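Local coordinates for protein glycerophosphodiester phosphodiesterase (Cytophaga hutchinsonii ATCC 33406, PDB 3CH0) that belongs to the glycerophosphodiester phosphodiesterase family, whose members are built as TIM barrels, at residues Leu44-Asn50 and Leu153-Val158. Numbering follows the deposited sequence.
With EDO (1,2-ethanediol), chain K.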
loop_
_atom_site.group_PDB
_atom_site.type_symbol
_atom_site.label_atom_id
_atom_site.label_comp_id
_atom_site.label_asym_id
_atom_site.label_seq_id
_atom_site.Cartn_x
_atom_site.Cartn_y
_atom_site.Cartn_z
ATOM N N LEU A 44 2.118 4.677 3.716
ATOM C CA LEU A 44 2.152 5.968 4.372
ATOM C C LEU A 44 3.085 5.993 5.557
ATOM O O LEU A 44 3.129 5.053 6.383
ATOM C CB LEU A 44 0.764 6.388 4.845
ATOM C CG LEU A 44 -0.367 6.355 3.805
ATOM C CD1 LEU A 44 -1.764 6.559 4.398
ATOM C CD2 LEU A 44 -0.076 7.412 2.733
ATOM N N VAL A 45 3.846 7.087 5.597
ATOM C CA VAL A 45 4.768 7.418 6.697
ATOM C C VAL A 45 4.583 8.898 7.038
ATOM O O VAL A 45 3.765 9.579 6.411
ATOM C CB VAL A 45 6.198 7.020 6.422
ATOM C CG1 VAL A 45 6.296 5.543 5.936
ATOM C CG2 VAL A 45 6.820 8.028 5.392
ATOM N N ILE A 46 5.264 9.341 8.104
ATOM C CA ILE A 46 5.159 10.722 8.630
ATOM C C ILE A 46 6.524 11.423 8.624
ATOM O O ILE A 46 7.510 10.821 8.983
ATOM C CB ILE A 46 4.630 10.706 10.064
ATOM C CG1 ILE A 46 3.337 9.841 10.171
ATOM C CG2 ILE A 46 4.309 12.150 10.560
ATOM C CD1 ILE A 46 2.153 10.269 9.329
ATOM N N SER A 47 6.534 12.660 8.119
ATOM C CA SER A 47 7.727 13.490 8.153
ATOM C C SER A 47 7.891 14.085 9.560
ATOM O O SER A 47 6.966 14.053 10.372
ATOM C CB SER A 47 7.615 14.650 7.157
ATOM O OG SER A 47 6.545 15.533 7.504
ATOM N N LYS A 48 9.080 14.642 9.794
ATOM C CA LYS A 48 9.358 15.405 11.055
ATOM C C LYS A 48 8.300 16.420 11.383
ATOM O O LYS A 48 7.919 16.561 12.552
ATOM C CB LYS A 48 10.705 16.060 10.967
ATOM C CG LYS A 48 11.134 16.768 12.260
ATOM C CD LYS A 48 12.608 17.116 12.169
ATOM C CE LYS A 48 13.022 18.015 13.335
ATOM N NZ LYS A 48 14.312 18.706 12.991
ATOM N N ASP A 49 7.797 17.128 10.361
ATOM C CA ASP A 49 6.777 18.123 10.516
ATOM C C ASP A 49 5.350 17.597 10.367
ATOM O O ASP A 49 4.407 18.331 10.053
ATOM C CB ASP A 49 7.065 19.389 9.637
ATOM C CG ASP A 49 7.236 19.100 8.148
ATOM O OD1 ASP A 49 7.592 17.965 7.739
ATOM O OD2 ASP A 49 7.088 20.100 7.364
ATOM N N ASN A 50 5.179 16.289 10.658
ATOM C CA ASN A 50 3.859 15.708 10.763
ATOM C C ASN A 50 3.011 15.782 9.487
ATOM O O ASN A 50 1.781 15.806 9.546
ATOM C CB ASN A 50 3.078 16.280 11.988
ATOM C CG ASN A 50 3.538 15.692 13.311
ATOM O OD1 ASN A 50 4.334 14.775 13.361
ATOM N ND2 ASN A 50 3.042 16.283 14.398
ATOM N N LEU A 153 -1.113 9.107 17.021
ATOM C CA LEU A 153 -0.736 10.267 16.173
ATOM C C LEU A 153 -0.603 9.822 14.714
ATOM O O LEU A 153 -1.051 10.548 13.807
ATOM C CB LEU A 153 0.562 10.952 16.652
ATOM C CG LEU A 153 0.965 12.202 15.857
ATOM C CD1 LEU A 153 -0.219 13.211 15.737
ATOM C CD2 LEU A 153 2.263 12.734 16.465
ATOM N N PHE A 154 0.089 8.689 14.478
ATOM C CA PHE A 154 0.269 8.164 13.112
ATOM C C PHE A 154 -1.118 8.026 12.494
ATOM O O PHE A 154 -1.393 8.496 11.397
ATOM C CB PHE A 154 1.048 6.846 13.188
ATOM C CG PHE A 154 1.763 6.406 11.918
ATOM C CD1 PHE A 154 1.309 6.753 10.647
ATOM C CD2 PHE A 154 2.840 5.538 12.031
ATOM C CE1 PHE A 154 1.924 6.296 9.525
ATOM C CE2 PHE A 154 3.492 5.063 10.877
ATOM C CZ PHE A 154 3.017 5.452 9.625
ATOM N N CYS A 155 -2.017 7.344 13.196
ATOM C CA CYS A 155 -3.341 7.097 12.637
ATOM C C CYS A 155 -4.162 8.378 12.497
ATOM O O CYS A 155 -4.887 8.585 11.538
ATOM C CB CYS A 155 -4.132 6.064 13.475
ATOM S SG CYS A 155 -3.405 4.403 13.413
ATOM N N ASP A 156 -4.076 9.230 13.512
ATOM C CA ASP A 156 -4.881 10.450 13.473
ATOM C C ASP A 156 -4.441 11.330 12.312
ATOM O O ASP A 156 -5.279 11.936 11.674
ATOM C CB ASP A 156 -4.719 11.227 14.768
ATOM C CG ASP A 156 -5.412 10.561 15.956
ATOM O OD1 ASP A 156 -6.214 9.652 15.779
ATOM O OD2 ASP A 156 -5.117 11.067 17.077
ATOM N N LEU A 157 -3.158 11.449 12.061
ATOM C CA LEU A 157 -2.693 12.293 10.944
ATOM C C LEU A 157 -3.215 11.744 9.605
ATOM O O LEU A 157 -3.651 12.512 8.723
ATOM C CB LEU A 157 -1.192 12.355 10.888
ATOM C CG LEU A 157 -0.546 13.151 12.012
ATOM C CD1 LEU A 157 0.953 12.913 12.076
ATOM C CD2 LEU A 157 -0.857 14.694 11.931
ATOM N N VAL A 158 -3.177 10.424 9.429
ATOM C CA VAL A 158 -3.710 9.814 8.187
ATOM C C VAL A 158 -5.194 10.068 8.064
ATOM O O VAL A 158 -5.684 10.438 6.978
ATOM C CB VAL A 158 -3.366 8.283 8.149
ATOM C CG1 VAL A 158 -4.123 7.492 7.056
ATOM C CG2 VAL A 158 -1.842 8.163 8.022
HETATM C C1 EDO K . -3.072 15.790 14.989
HETATM O O1 EDO K . -4.070 16.364 15.835
HETATM C C2 EDO K . -3.708 14.563 14.368
HETATM O O2 EDO K . -4.716 14.913 13.389
#
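Ile46 lies over one face of the Phe154 ring. Its CG1 sits 4.1 Å from the ring centroid, 26° off the normal, in a CH-pi contact displaced toward the CD1 rim. The ring stands with CG anti to its own backbone N (chi1 -159°), which carries its far end in toward the strand. There the Leu44 O meets the ring edge near its plane, 3.3 Å from Phe154 CZ. The other branch of Ile46 turns to Leu157, with CG2 3.8 Å from Leu157 CD1. At the start of the segment, Leu44 CD1 packs on Val158 CG1 at 3.7 Å, and the two side chains meet at a slant.

Past the strand, Asn50 closes a type I turn that starts at Ser47. Its N bonds to Ser47 O, and Ser47 OG donates to Asp49 OD1 at 2.7 Å from above the carboxylate plane. The turn brings the backbone O of Asn50 to 3.7 Å from Leu157 CD2, and the amide lies across the end of Leu157. On the partly exposed side of the helix, 1,2-ethanediol rests against Leu153, Asp156 and Leu157. Its O2 makes a weak hydrogen bond of 3.5 Å to Asp156 O.

No hydrogen bond links the two segments, and apolar packing carries the contact. Val52 of the neighbouring strand 52-54 touches Leu44, Ile46, Leu157 and Val158. Ile137 of strand 132-137 backs Phe154 and Val158, while the ring of His148 also meets Phe154. The axes of strand 44-46 and helix 153-158 run at 112° and come within 9.3 Å. This is helix 151-164 of the outer layer packing against the end of strand 39-46, the strand-to-helix layering of a TIM barrel.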